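Local structure of class D beta-lactamase (Fusobacterium nucleatum subsp. polymorphum, 4IED) at residues D35-K40 against T217-Y222; G29-Y34 against E241-Y246; E156-L161 against S223-L228; N128-G133 against L169-E174. The protein probably hydrolyses beta-lactam antibiotics to substituted beta-amino acids, as expected of a class D serine beta-lactamase. All blocks are in the same frame, centred on the assembly; numbering follows the deposited sequence. Where two conformers were deposited one is given.

Three of the contacts gather on the antiparallel sheet of the beta-lactamase fold. Contacts 1 and 3 both use strand 221-229; contact 2 uses its neighbour, strand 29-35. Helix 238-249 packs on one face of this sheet in contact 2 and helix 154-165 on the other in contact 3; the centres of these two contacts lie about 10 Å apart, and that of contact 1 about 15 Å from both. Contact 4, about 16 Å from contact 3 between centres, lies among the helices. Along the chain, first segments follow the order 2, 1, 4, 3, second segments 4, 1, 3, 2: contacts 1 and 2 thus join the early strand 29-35 and its turn to strand 221-229 and helix 238-249.

Contact 1 of 4, residues D35-K40 against T217-Y222; sequences DLKNDK and TSDNIY
In the turn between strands 29-35 and 40-44, Asp35 meets Asn220 and Tyr222 of the loop that enters strand 221-229. Asp35 and Tyr222 form an antiparallel, non-hydrogen-bonded pair; on its other side Asp35 faces a G1 beta bulge at Asp39 and Lys40. One step on, Leu36 N still donates to Ile221 O (3.1 Å), and past this the side chain of Asn220 takes over from the backbone. Its ND2 gives a nearly straight bond (167°) to Asp35 OD1 at 2.9 Å, arriving from above the carboxylate plane, while Asn38 N reaches the same oxygen from the opposite face and completes an Asx motif. Asn38 ND2 also holds Asp35 OD2, on the syn side but tilted from the plane, so three N-H groups fix the rotation of the carboxylate. Both Asp35 and Asn38 are magnesium ligands in a structure of this protein, and Asn220 probably helps to position one of them. Asn220 OD1 is gripped as well: Lys37 N (2.9 Å) and Ile221 N donate to it from opposite faces of the amide. Buried Asn220 therefore stitches the turn to the strand entrance with both ends of its amide. Outside this polar core, Leu36 CD2 lies beside Ile221 CD1 at 4.1 Å. The fully extended Lys37 reaches across to Asp219, closing a salt bridge of 2.8 Å from NZ to OD2, above the carboxylate plane.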
loop_
_atom_site.group_PDB
_atom_site.type_symbol
_atom_site.label_atom_id
_atom_site.label_comp_id
_atom_site.label_asym_id
_atom_site.label_seq_id
_atom_site.Cartn_x
_atom_site.Cartn_y
_atom_site.Cartn_z
ATOM N N ASP A 35 -16.499 2.390 -3.515
ATOM C CA ASP A 35 -16.980 3.004 -4.765
ATOM C C ASP A 35 -17.371 4.436 -4.495
ATOM O O ASP A 35 -18.364 4.660 -3.813
ATOM C CB ASP A 35 -18.166 2.124 -5.219
ATOM C CG ASP A 35 -18.911 2.638 -6.460
ATOM O OD1 ASP A 35 -18.904 3.904 -6.726
ATOM O OD2 ASP A 35 -19.636 1.825 -7.075
ATOM N N LEU A 36 -16.547 5.341 -4.985
ATOM C CA LEU A 36 -16.710 6.789 -4.673
ATOM C C LEU A 36 -18.065 7.296 -5.202
ATOM O O LEU A 36 -18.817 8.003 -4.512
ATOM C CB LEU A 36 -15.580 7.611 -5.269
ATOM C CG LEU A 36 -15.736 9.121 -5.098
ATOM C CD1 LEU A 36 -15.746 9.572 -3.659
ATOM C CD2 LEU A 36 -14.621 9.781 -5.857
ATOM N N LYS A 37 -18.361 7.032 -6.471
ATOM C CA LYS A 37 -19.544 7.612 -7.131
ATOM C C LYS A 37 -20.851 7.263 -6.376
ATOM O O LYS A 37 -21.798 8.039 -6.193
ATOM C CB LYS A 37 -19.589 7.190 -8.587
ATOM C CG LYS A 37 -20.629 7.793 -9.435
ATOM C CD LYS A 37 -20.595 7.198 -10.855
ATOM C CE LYS A 37 -21.676 7.696 -11.672
ATOM N NZ LYS A 37 -21.720 7.101 -13.029
ATOM N N ASN A 38 -20.904 6.024 -5.899
ATOM C CA ASN A 38 -21.998 5.479 -5.104
ATOM C C ASN A 38 -21.857 5.504 -3.603
ATOM O O ASN A 38 -22.822 5.117 -2.908
ATOM C CB ASN A 38 -22.333 4.050 -5.533
ATOM C CG ASN A 38 -22.813 3.993 -6.949
ATOM O OD1 ASN A 38 -23.885 4.574 -7.307
ATOM N ND2 ASN A 38 -22.041 3.302 -7.792
ATOM N N ASP A 39 -20.745 6.023 -3.133
ATOM C CA ASP A 39 -20.433 6.156 -1.733
ATOM C C ASP A 39 -20.733 4.916 -0.968
ATOM O O ASP A 39 -21.515 4.919 0.066
ATOM C CB ASP A 39 -21.159 7.380 -1.115
ATOM C CG ASP A 39 -20.713 7.643 0.350
ATOM O OD1 ASP A 39 -19.589 7.243 0.767
ATOM O OD2 ASP A 39 -21.619 8.216 1.097
ATOM N N LYS A 40 -20.167 3.805 -1.387
ATOM C CA LYS A 40 -20.531 2.559 -0.720
ATOM C C LYS A 40 -19.351 1.607 -0.762
ATOM O O LYS A 40 -18.423 1.714 -1.568
ATOM C CB LYS A 40 -21.700 1.926 -1.385
ATOM C CG LYS A 40 -21.330 1.479 -2.790
ATOM C CD LYS A 40 -22.493 0.815 -3.512
ATOM C CE LYS A 40 -23.774 0.829 -2.663
ATOM N NZ LYS A 40 -24.895 -0.114 -3.015
ATOM N N THR A 217 -11.525 5.489 -13.253
ATOM C CA THR A 217 -12.180 5.372 -14.551
ATOM C C THR A 217 -12.663 6.749 -14.991
ATOM O O THR A 217 -12.300 7.710 -14.344
ATOM C CB THR A 217 -13.308 4.388 -14.470
ATOM O OG1 THR A 217 -14.336 4.926 -13.612
ATOM C CG2 THR A 217 -12.870 3.023 -13.907
ATOM N N SER A 218 -13.365 6.821 -16.127
ATOM C CA SER A 218 -13.763 8.114 -16.631
ATOM C C SER A 218 -14.660 8.854 -15.668
ATOM O O SER A 218 -14.749 10.094 -15.727
ATOM C CB SER A 218 -14.472 7.944 -18.013
ATOM O OG SER A 218 -15.690 7.245 -17.827
ATOM N N ASP A 219 -15.382 8.151 -14.800
ATOM C CA ASP A 219 -16.290 8.807 -13.887
ATOM C C ASP A 219 -16.401 8.228 -12.495
ATOM O O ASP A 219 -17.284 8.598 -11.744
ATOM C CB ASP A 219 -17.693 9.009 -14.414
ATOM C CG ASP A 219 -18.442 7.696 -14.553
ATOM O OD1 ASP A 219 -17.782 6.618 -14.361
ATOM O OD2 ASP A 219 -19.621 7.695 -14.844
ATOM N N ASN A 220 -15.436 7.412 -12.087
ATOM C CA ASN A 220 -15.422 6.874 -10.760
ATOM C C ASN A 220 -13.998 6.549 -10.297
ATOM O O ASN A 220 -13.028 6.615 -11.052
ATOM C CB ASN A 220 -16.287 5.593 -10.748
ATOM C CG ASN A 220 -16.880 5.267 -9.395
ATOM O OD1 ASN A 220 -16.517 5.869 -8.386
ATOM N ND2 ASN A 220 -17.870 4.321 -9.381
ATOM N N ILE A 221 -13.893 6.317 -8.994
ATOM C CA ILE A 221 -12.625 5.856 -8.343
ATOM C C ILE A 221 -13.005 4.775 -7.371
ATOM O O ILE A 221 -13.848 4.958 -6.517
ATOM C CB ILE A 221 -11.890 6.945 -7.536
ATOM C CG1 ILE A 221 -11.638 8.150 -8.425
ATOM C CG2 ILE A 221 -10.618 6.396 -6.977
ATOM C CD1 ILE A 221 -11.041 9.352 -7.737
ATOM N N TYR A 222 -12.355 3.593 -7.541
ATOM C CA TYR A 222 -12.551 2.424 -6.674
ATOM C C TYR A 222 -11.318 2.231 -5.867
ATOM O O TYR A 222 -10.284 1.864 -6.414
ATOM C CB TYR A 222 -12.851 1.166 -7.511
ATOM C CG TYR A 222 -13.998 1.307 -8.468
ATOM C CD1 TYR A 222 -13.758 1.859 -9.733
ATOM C CD2 TYR A 222 -15.289 0.845 -8.165
ATOM C CE1 TYR A 222 -14.743 2.009 -10.677
ATOM C CE2 TYR A 222 -16.298 1.101 -9.111
ATOM C CZ TYR A 222 -16.020 1.659 -10.340
ATOM O OH TYR A 222 -17.054 1.893 -11.318
#

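Contact 2 of 4, residues G29-Y34 against E241-Y246; sequences GTFVVY and EIVREY
Phe31 and Tyr246 meet as an offset edge-to-face (T-shaped) pair, the edge of Phe31 turned toward the face of Tyr246, with ring centroids 5.6 Å apart and planes at 82°. At the edge of Phe31, near its plane, sits Tyr246 CB, 3.6 Å from Phe31 CE2. Two methyl groups approach the phenylalanine ring at a slant: Val243 CG2 stands 3.8 Å from Phe31 CE1, and Ile242 CG2 is 4.1 Å from Phe31 CD2. The tyrosine ring is approached obliquely by Val33 CG2, 3.9 Å from Tyr246 CE2. A chi1 of -173° swings the Phe31 ring away from its own backbone nitrogen, and there it reaches Ile242, Val243 and Tyr246, whereas Val33, two residues further along the same face, reaches only the Tyr246 ring. No hydrogen bond crosses this buried, wholly apolar interface. Met18 of helix 16-25 also touches Phe31 and Val33, so both terminal helices share this face, while Val32 and Tyr34 turn to the other one, toward helix 154-165. The axes of the two segments approach to 10.7 Å, their directions 41° apart, the C-terminal helix packed on the central antiparallel sheet, as in the alpha/beta domain of serine beta-lactamases.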
loop_
_atom_site.group_PDB
_atom_site.type_symbol
_atom_site.label_atom_id
_atom_site.label_comp_id
_atom_site.label_asym_id
_atom_site.label_seq_id
_atom_site.Cartn_x
_atom_site.Cartn_y
_atom_site.Cartn_z
ATOM N N GLY A 29 -8.813 -14.275 4.494
ATOM C CA GLY A 29 -8.434 -12.871 4.392
ATOM C C GLY A 29 -9.659 -11.985 4.370
ATOM O O GLY A 29 -10.737 -12.347 4.777
ATOM N N THR A 30 -9.423 -10.738 3.914
ATOM C CA THR A 30 -10.451 -9.777 3.812
ATOM C C THR A 30 -10.213 -8.934 2.544
ATOM O O THR A 30 -9.071 -8.814 2.047
ATOM C CB THR A 30 -10.401 -8.811 5.047
ATOM O OG1 THR A 30 -11.538 -7.905 4.989
ATOM C CG2 THR A 30 -9.083 -7.979 5.155
ATOM N N PHE A 31 -11.295 -8.301 2.054
ATOM C CA PHE A 31 -11.183 -7.449 0.875
ATOM C C PHE A 31 -12.253 -6.360 0.987
ATOM O O PHE A 31 -13.396 -6.626 1.301
ATOM C CB PHE A 31 -11.435 -8.365 -0.322
ATOM C CG PHE A 31 -11.220 -7.758 -1.748
ATOM C CD1 PHE A 31 -10.590 -6.580 -1.983
ATOM C CD2 PHE A 31 -11.770 -8.454 -2.853
ATOM C CE1 PHE A 31 -10.429 -6.133 -3.279
ATOM C CE2 PHE A 31 -11.664 -7.950 -4.161
ATOM C CZ PHE A 31 -11.005 -6.810 -4.300
ATOM N N VAL A 32 -11.828 -5.104 0.833
ATOM C CA VAL A 32 -12.714 -3.955 0.822
ATOM C C VAL A 32 -12.495 -3.173 -0.426
ATOM O O VAL A 32 -11.382 -2.884 -0.765
ATOM C CB VAL A 32 -12.392 -3.046 2.042
ATOM C CG1 VAL A 32 -13.326 -1.877 2.108
ATOM C CG2 VAL A 32 -12.490 -3.875 3.305
ATOM N N VAL A 33 -13.611 -2.805 -1.044
ATOM C CA VAL A 33 -13.608 -1.880 -2.161
ATOM C C VAL A 33 -14.588 -0.746 -1.836
ATOM O O VAL A 33 -15.728 -1.004 -1.524
ATOM C CB VAL A 33 -13.961 -2.523 -3.492
ATOM C CG1 VAL A 33 -14.095 -1.441 -4.609
ATOM C CG2 VAL A 33 -12.982 -3.646 -3.850
ATOM N N TYR A 34 -14.122 0.510 -1.961
ATOM C CA TYR A 34 -14.957 1.727 -1.800
ATOM C C TYR A 34 -15.214 2.271 -3.188
ATOM O O TYR A 34 -14.253 2.563 -3.936
ATOM C CB TYR A 34 -14.335 2.774 -0.918
ATOM C CG TYR A 34 -15.146 4.073 -0.801
ATOM C CD1 TYR A 34 -16.364 4.075 -0.160
ATOM C CD2 TYR A 34 -14.711 5.264 -1.405
ATOM C CE1 TYR A 34 -17.128 5.239 -0.091
ATOM C CE2 TYR A 34 -15.429 6.416 -1.315
ATOM C CZ TYR A 34 -16.599 6.421 -0.620
ATOM O OH TYR A 34 -17.395 7.540 -0.539
ATOM N N GLU A 241 -4.289 -11.263 -8.132
ATOM C CA GLU A 241 -5.221 -12.069 -8.906
ATOM C C GLU A 241 -6.633 -11.840 -8.409
ATOM O O GLU A 241 -7.563 -11.629 -9.207
ATOM C CB GLU A 241 -4.858 -13.548 -8.801
ATOM C CG GLU A 241 -3.664 -13.927 -9.661
ATOM C CD GLU A 241 -3.236 -15.376 -9.473
ATOM O OE1 GLU A 241 -4.048 -16.159 -8.771
ATOM O OE2 GLU A 241 -2.141 -15.760 -10.040
ATOM N N ILE A 242 -6.868 -11.875 -7.094
ATOM C CA ILE A 242 -8.221 -11.762 -6.591
ATOM C C ILE A 242 -8.785 -10.365 -6.867
ATOM O O ILE A 242 -9.938 -10.191 -7.283
ATOM C CB ILE A 242 -8.295 -12.076 -5.050
ATOM C CG1 ILE A 242 -8.033 -13.567 -4.873
ATOM C CG2 ILE A 242 -9.599 -11.571 -4.440
ATOM C CD1 ILE A 242 -7.688 -13.956 -3.462
ATOM N N VAL A 243 -7.932 -9.365 -6.618
ATOM C CA VAL A 243 -8.365 -7.999 -6.952
ATOM C C VAL A 243 -8.737 -7.816 -8.412
ATOM O O VAL A 243 -9.853 -7.296 -8.723
ATOM C CB VAL A 243 -7.302 -6.981 -6.505
ATOM C CG1 VAL A 243 -7.708 -5.557 -6.946
ATOM C CG2 VAL A 243 -7.155 -7.020 -4.997
ATOM N N ARG A 244 -7.906 -8.331 -9.314
ATOM C CA ARG A 244 -8.257 -8.207 -10.758
ATOM C C ARG A 244 -9.475 -8.999 -11.087
ATOM O O ARG A 244 -10.278 -8.607 -11.924
ATOM C CB ARG A 244 -7.026 -8.624 -11.582
ATOM C CG ARG A 244 -5.915 -7.637 -11.630
ATOM C CD ARG A 244 -4.694 -8.079 -12.423
ATOM N NE ARG A 244 -3.753 -7.002 -12.612
ATOM C CZ ARG A 244 -3.797 -6.176 -13.644
ATOM N NH1 ARG A 244 -4.738 -6.230 -14.557
ATOM N NH2 ARG A 244 -2.873 -5.210 -13.704
ATOM N N GLU A 245 -9.706 -10.167 -10.460
ATOM C CA GLU A 245 -10.872 -10.984 -10.812
ATOM C C GLU A 245 -12.133 -10.205 -10.422
ATOM O O GLU A 245 -13.114 -10.173 -11.161
ATOM C CB GLU A 245 -10.783 -12.379 -10.143
ATOM C CG GLU A 245 -9.793 -13.303 -10.867
ATOM C CD GLU A 245 -9.678 -14.738 -10.384
ATOM O OE1 GLU A 245 -10.720 -15.330 -10.020
ATOM O OE2 GLU A 245 -8.495 -15.268 -10.502
ATOM N N TYR A 246 -12.155 -9.570 -9.252
ATOM C CA TYR A 246 -13.317 -8.792 -8.863
ATOM C C TYR A 246 -13.526 -7.635 -9.837
ATOM O O TYR A 246 -14.674 -7.382 -10.288
ATOM C CB TYR A 246 -13.123 -8.215 -7.429
ATOM C CG TYR A 246 -14.199 -7.209 -7.045
ATOM C CD1 TYR A 246 -15.415 -7.659 -6.643
ATOM C CD2 TYR A 246 -13.988 -5.853 -7.118
ATOM C CE1 TYR A 246 -16.494 -6.828 -6.335
ATOM C CE2 TYR A 246 -15.068 -4.974 -6.848
ATOM C CZ TYR A 246 -16.276 -5.465 -6.434
ATOM O OH TYR A 246 -17.344 -4.634 -6.089
#

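Contact 3 of 4, residues E156-L161 against S223-L228; sequences EQVKLL and SFAINL
Val158 makes most of the contact with strand 223-228, and its branches divide the work. From CB, the CG1 methyl lies anti to the backbone nitrogen (chi1 169°) and packs on Ser223, 4.0 Å from Ser223 CB and 3.9 Å from Ser223 O. The other methyl, CG2, comes down onto the strand backbone itself, 3.5 Å from Ala225 N and 3.6 Å from Phe224 C; it also touches the Ala225 methyl, CG2 to CB 3.8 Å. The small Ala225 side chain is consistent with the close approach of the helix: the axes of the segments pass 7.1 Å apart and run at 155°, roughly antiparallel. One turn on, Leu161 CD1 rests 3.7 Å from Phe224 O. Gln157 adds its CB against Ala225 CB at 4.2 Å, while its OE1 is hydrogen-bonded to Ser58 OG. No hydrogen bond joins the segments, and all six touching residues are buried. Phe224 points away from the helix to the opposite face of the sheet, where its ring meets that of Phe211 on strand 208-216 and its side chain touches Val243 of helix 238-249. Helix 154-165 thus lies along the middle strands, Val158 also touching Val32 and Tyr34 of strand 29-35, and Leu161 touching Val212 of strand 208-216.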
loop_
_atom_site.group_PDB
_atom_site.type_symbol
_atom_site.label_atom_id
_atom_site.label_comp_id
_atom_site.label_asym_id
_atom_site.label_seq_id
_atom_site.Cartn_x
_atom_site.Cartn_y
_atom_site.Cartn_z
ATOM N N GLU A 156 -9.087 1.074 6.978
ATOM C CA GLU A 156 -8.332 2.259 7.182
ATOM C C GLU A 156 -7.525 2.557 5.957
ATOM O O GLU A 156 -7.400 3.749 5.588
ATOM C CB GLU A 156 -7.438 2.044 8.455
ATOM C CG GLU A 156 -8.190 2.267 9.752
ATOM C CD GLU A 156 -7.435 1.870 10.956
ATOM O OE1 GLU A 156 -6.447 1.129 10.973
ATOM O OE2 GLU A 156 -7.966 2.323 12.055
ATOM N N GLN A 157 -6.899 1.563 5.345
ATOM C CA GLN A 157 -6.105 1.777 4.111
ATOM C C GLN A 157 -7.042 2.362 3.039
ATOM O O GLN A 157 -6.665 3.341 2.349
ATOM C CB GLN A 157 -5.515 0.505 3.602
ATOM C CG GLN A 157 -4.458 -0.131 4.511
ATOM C CD GLN A 157 -3.066 -0.106 3.980
ATOM O OE1 GLN A 157 -2.226 -1.097 4.261
ATOM N NE2 GLN A 157 -2.703 0.875 3.275
ATOM N N VAL A 158 -8.215 1.800 2.827
ATOM C CA VAL A 158 -9.157 2.257 1.802
ATOM C C VAL A 158 -9.523 3.702 2.037
ATOM O O VAL A 158 -9.621 4.482 1.086
ATOM C CB VAL A 158 -10.367 1.303 1.764
ATOM C CG1 VAL A 158 -11.478 1.935 0.890
ATOM C CG2 VAL A 158 -9.958 -0.031 1.199
ATOM N N LYS A 159 -9.786 4.078 3.291
ATOM C CA LYS A 159 -10.145 5.481 3.576
ATOM C C LYS A 159 -9.039 6.428 3.166
ATOM O O LYS A 159 -9.270 7.462 2.503
ATOM C CB LYS A 159 -10.562 5.636 5.038
ATOM C CG LYS A 159 -11.892 4.974 5.401
ATOM C CD LYS A 159 -12.445 5.213 6.791
ATOM C CE LYS A 159 -13.708 4.334 7.069
ATOM N NZ LYS A 159 -14.117 4.290 8.544
ATOM N N LEU A 160 -7.791 6.074 3.476
ATOM C CA LEU A 160 -6.667 6.882 3.118
ATOM C C LEU A 160 -6.471 6.985 1.608
ATOM O O LEU A 160 -6.147 8.049 1.035
ATOM C CB LEU A 160 -5.370 6.418 3.727
ATOM C CG LEU A 160 -5.104 6.728 5.167
ATOM C CD1 LEU A 160 -3.952 5.852 5.676
ATOM C CD2 LEU A 160 -4.851 8.182 5.377
ATOM N N LEU A 161 -6.673 5.873 0.924
ATOM C CA LEU A 161 -6.407 5.793 -0.524
ATOM C C LEU A 161 -7.502 6.550 -1.275
ATOM O O LEU A 161 -7.216 7.173 -2.278
ATOM C CB LEU A 161 -6.334 4.335 -0.950
ATOM C CG LEU A 161 -5.060 3.684 -0.477
ATOM C CD1 LEU A 161 -5.185 2.152 -0.537
ATOM C CD2 LEU A 161 -3.757 4.103 -1.205
ATOM N N SER A 223 -11.394 2.508 -4.553
ATOM C CA SER A 223 -10.218 2.345 -3.708
ATOM C C SER A 223 -10.332 0.963 -3.049
ATOM O O SER A 223 -11.426 0.500 -2.721
ATOM C CB SER A 223 -10.206 3.378 -2.623
ATOM O OG SER A 223 -9.945 4.669 -3.229
ATOM N N PHE A 224 -9.218 0.282 -2.905
ATOM C CA PHE A 224 -9.288 -1.126 -2.456
ATOM C C PHE A 224 -8.096 -1.468 -1.588
ATOM O O PHE A 224 -7.026 -0.910 -1.570
ATOM C CB PHE A 224 -9.317 -2.091 -3.635
ATOM C CG PHE A 224 -8.020 -2.127 -4.432
ATOM C CD1 PHE A 224 -6.951 -2.978 -4.056
ATOM C CD2 PHE A 224 -7.893 -1.357 -5.575
ATOM C CE1 PHE A 224 -5.791 -3.003 -4.765
ATOM C CE2 PHE A 224 -6.708 -1.398 -6.289
ATOM C CZ PHE A 224 -5.667 -2.202 -5.863
ATOM N N ALA A 225 -8.396 -2.481 -0.737
ATOM C CA ALA A 225 -7.402 -3.261 0.071
ATOM C C ALA A 225 -7.790 -4.701 0.285
ATOM O O ALA A 225 -8.925 -4.957 0.705
ATOM C CB ALA A 225 -7.215 -2.595 1.421
ATOM N N ILE A 226 -6.819 -5.557 -0.016
ATOM C CA ILE A 226 -6.949 -6.992 0.297
ATOM C C ILE A 226 -5.783 -7.325 1.187
ATOM O O ILE A 226 -4.666 -6.840 1.055
ATOM C CB ILE A 226 -6.959 -7.850 -0.977
ATOM C CG1 ILE A 226 -7.341 -9.343 -0.671
ATOM C CG2 ILE A 226 -5.653 -7.822 -1.749
ATOM C CD1 ILE A 226 -7.667 -10.062 -1.952
ATOM N N ASN A 227 -6.078 -8.175 2.166
ATOM C CA ASN A 227 -4.980 -8.933 2.850
ATOM C C ASN A 227 -5.400 -10.361 3.060
ATOM O O ASN A 227 -6.553 -10.720 3.141
ATOM C CB ASN A 227 -4.472 -8.211 4.124
ATOM C CG ASN A 227 -5.474 -8.181 5.265
ATOM O OD1 ASN A 227 -5.894 -9.178 5.785
ATOM N ND2 ASN A 227 -5.773 -6.961 5.744
ATOM N N LEU A 228 -4.395 -11.211 3.038
ATOM C CA LEU A 228 -4.607 -12.687 3.038
ATOM C C LEU A 228 -3.525 -13.302 3.871
ATOM O O LEU A 228 -2.419 -12.828 3.919
ATOM C CB LEU A 228 -4.355 -13.225 1.569
ATOM C CG LEU A 228 -5.122 -12.606 0.390
ATOM C CD1 LEU A 228 -4.566 -12.984 -0.998
ATOM C CD2 LEU A 228 -6.576 -13.096 0.648
#

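Contact 4 of 4, residues N128-G133 against L169-E174; sequences NKLNYG and LPFKLE
Apolar contacts centre on Leu130, at the end of helix 108-130. Its CD2 methyl touches Phe171 CE1 at 3.5 Å and, on another side, Leu169 CD1 at 4.0 Å; the leucine crosses both partners at about a right angle. Leu130 CG adds a contact of 3.8 Å to the same Phe171 CE1, so the branch point as well as the methyl lies against the ring. Beside it, Lys129 crosses the ring at a slant, CE 4.1 Å from Phe171 CZ, and Pro170 CG packs 3.8 Å from the carbonyl Lys129 O. The polar link is indirect: with the lysine chain bent at chi3 (71°), Lys129 NZ donates to a water oxygen at 2.8 Å, and the water donates to Pro170 O at 2.8 Å. That water also stands over one face of the Phe171 ring, toward its rim. Pro170 is the centre of an inverse gamma turn, and Asn131, with positive phi, ends helix 108-130 in a Schellman motif. The contact thus brings this helix end against the loop leading into helix 173-182, with Phe62 and Ile66 of helix 62-69 also on Leu130, Leu65 on Phe171, and Leu160, Leu163 and Leu164 of helix 154-165 on Leu169.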
loop_
_atom_site.group_PDB
_atom_site.type_symbol
_atom_site.label_atom_id
_atom_site.label_comp_id
_atom_site.label_asym_id
_atom_site.label_seq_id
_atom_site.Cartn_x
_atom_site.Cartn_y
_atom_site.Cartn_z
ATOM N N ASN A 128 0.640 11.047 12.336
ATOM C CA ASN A 128 -0.415 11.664 13.116
ATOM C C ASN A 128 -1.277 12.548 12.211
ATOM O O ASN A 128 -2.520 12.560 12.342
ATOM C CB ASN A 128 0.162 12.486 14.250
ATOM C CG ASN A 128 0.656 11.617 15.403
ATOM O OD1 ASN A 128 0.561 10.398 15.324
ATOM N ND2 ASN A 128 1.152 12.203 16.429
ATOM N N LYS A 129 -0.628 13.226 11.241
ATOM C CA LYS A 129 -1.337 14.071 10.240
ATOM C C LYS A 129 -2.252 13.205 9.363
ATOM O O LYS A 129 -3.380 13.623 9.010
ATOM C CB LYS A 129 -0.360 14.843 9.438
ATOM C CG LYS A 129 0.180 16.046 10.154
ATOM C CD LYS A 129 1.489 16.416 9.484
ATOM C CE LYS A 129 1.228 16.989 8.148
ATOM N NZ LYS A 129 2.505 17.630 7.713
ATOM N N LEU A 130 -1.780 12.002 8.990
ATOM C CA LEU A 130 -2.559 11.022 8.287
ATOM C C LEU A 130 -3.571 10.246 9.079
ATOM O O LEU A 130 -4.380 9.510 8.533
ATOM C CB LEU A 130 -1.623 9.992 7.608
ATOM C CG LEU A 130 -0.750 10.488 6.474
ATOM C CD1 LEU A 130 0.459 9.624 6.240
ATOM C CD2 LEU A 130 -1.523 10.784 5.185
ATOM N N ASN A 131 -3.466 10.335 10.428
ATOM C CA ASN A 131 -4.163 9.478 11.331
ATOM C C ASN A 131 -4.027 7.976 10.892
ATOM O O ASN A 131 -5.004 7.241 10.828
ATOM C CB ASN A 131 -5.626 9.814 11.437
ATOM C CG ASN A 131 -6.283 9.120 12.605
ATOM O OD1 ASN A 131 -5.681 8.950 13.701
ATOM N ND2 ASN A 131 -7.526 8.738 12.414
ATOM N N TYR A 132 -2.787 7.574 10.581
ATOM C CA TYR A 132 -2.450 6.288 9.930
ATOM C C TYR A 132 -2.491 5.139 10.926
ATOM O O TYR A 132 -1.592 4.971 11.778
ATOM C CB TYR A 132 -1.041 6.355 9.284
ATOM C CG TYR A 132 -0.694 5.145 8.443
ATOM C CD1 TYR A 132 -0.228 4.006 9.005
ATOM C CD2 TYR A 132 -0.810 5.173 7.028
ATOM C CE1 TYR A 132 0.041 2.906 8.209
ATOM C CE2 TYR A 132 -0.522 4.082 6.264
ATOM C CZ TYR A 132 -0.089 2.919 6.839
ATOM O OH TYR A 132 0.268 1.855 6.067
ATOM N N GLY A 133 -3.508 4.279 10.815
ATOM C CA GLY A 133 -3.584 3.135 11.671
ATOM C C GLY A 133 -3.436 3.477 13.133
ATOM O O GLY A 133 -4.001 4.460 13.613
ATOM N N LEU A 169 -5.781 14.683 0.933
ATOM C CA LEU A 169 -5.053 14.577 2.197
ATOM C C LEU A 169 -4.418 15.946 2.523
ATOM O O LEU A 169 -4.223 16.761 1.632
ATOM C CB LEU A 169 -3.992 13.467 2.157
ATOM C CG LEU A 169 -4.505 12.069 1.982
ATOM C CD1 LEU A 169 -3.372 11.082 1.693
ATOM C CD2 LEU A 169 -5.218 11.644 3.289
ATOM N N PRO A 170 -4.055 16.143 3.794
ATOM C CA PRO A 170 -3.490 17.468 4.175
ATOM C C PRO A 170 -2.010 17.639 3.913
ATOM O O PRO A 170 -1.183 17.821 4.844
ATOM C CB PRO A 170 -3.777 17.503 5.703
ATOM C CG PRO A 170 -3.708 16.106 6.145
ATOM C CD PRO A 170 -4.311 15.282 4.994
ATOM N N PHE A 171 -1.640 17.510 2.660
ATOM C CA PHE A 171 -0.238 17.446 2.132
ATOM C C PHE A 171 -0.273 18.276 0.845
ATOM O O PHE A 171 -1.336 18.465 0.211
ATOM C CB PHE A 171 0.201 16.047 1.837
ATOM C CG PHE A 171 0.472 15.251 3.083
ATOM C CD1 PHE A 171 -0.553 14.667 3.849
ATOM C CD2 PHE A 171 1.780 15.076 3.560
ATOM C CE1 PHE A 171 -0.269 14.012 5.033
ATOM C CE2 PHE A 171 2.036 14.405 4.721
ATOM C CZ PHE A 171 0.975 13.874 5.484
ATOM N N LYS A 172 0.880 18.741 0.427
ATOM C CA LYS A 172 0.951 19.542 -0.785
ATOM C C LYS A 172 0.371 18.788 -1.962
ATOM O O LYS A 172 0.631 17.587 -2.176
ATOM C CB LYS A 172 2.370 20.003 -1.165
ATOM C CG LYS A 172 2.361 21.362 -1.830
ATOM C CD LYS A 172 3.789 21.919 -2.052
ATOM C CE LYS A 172 4.527 21.998 -0.715
ATOM N NZ LYS A 172 4.161 23.202 0.062
ATOM N N LEU A 173 -0.382 19.457 -2.833
ATOM C CA LEU A 173 -0.906 18.838 -4.010
ATOM C C LEU A 173 0.166 18.166 -4.899
ATOM O O LEU A 173 -0.058 17.053 -5.375
ATOM C CB LEU A 173 -1.668 19.896 -4.820
ATOM C CG LEU A 173 -3.114 20.143 -4.537
ATOM C CD1 LEU A 173 -3.911 19.353 -3.508
ATOM C CD2 LEU A 173 -3.611 21.506 -5.124
ATOM N N GLU A 174 1.306 18.762 -5.053
ATOM C CA GLU A 174 2.290 18.222 -5.982
ATOM C C GLU A 174 2.926 17.007 -5.338
ATOM O O GLU A 174 3.392 16.224 -6.053
ATOM C CB GLU A 174 3.369 19.207 -6.507
ATOM C CG GLU A 174 3.080 20.620 -6.272
ATOM C CD GLU A 174 3.820 20.895 -4.989
ATOM O OE1 GLU A 174 4.184 22.074 -4.709
ATOM O OE2 GLU A 174 4.089 19.811 -4.436
HETATM O O HOH W 1 1.378 18.877 5.503
#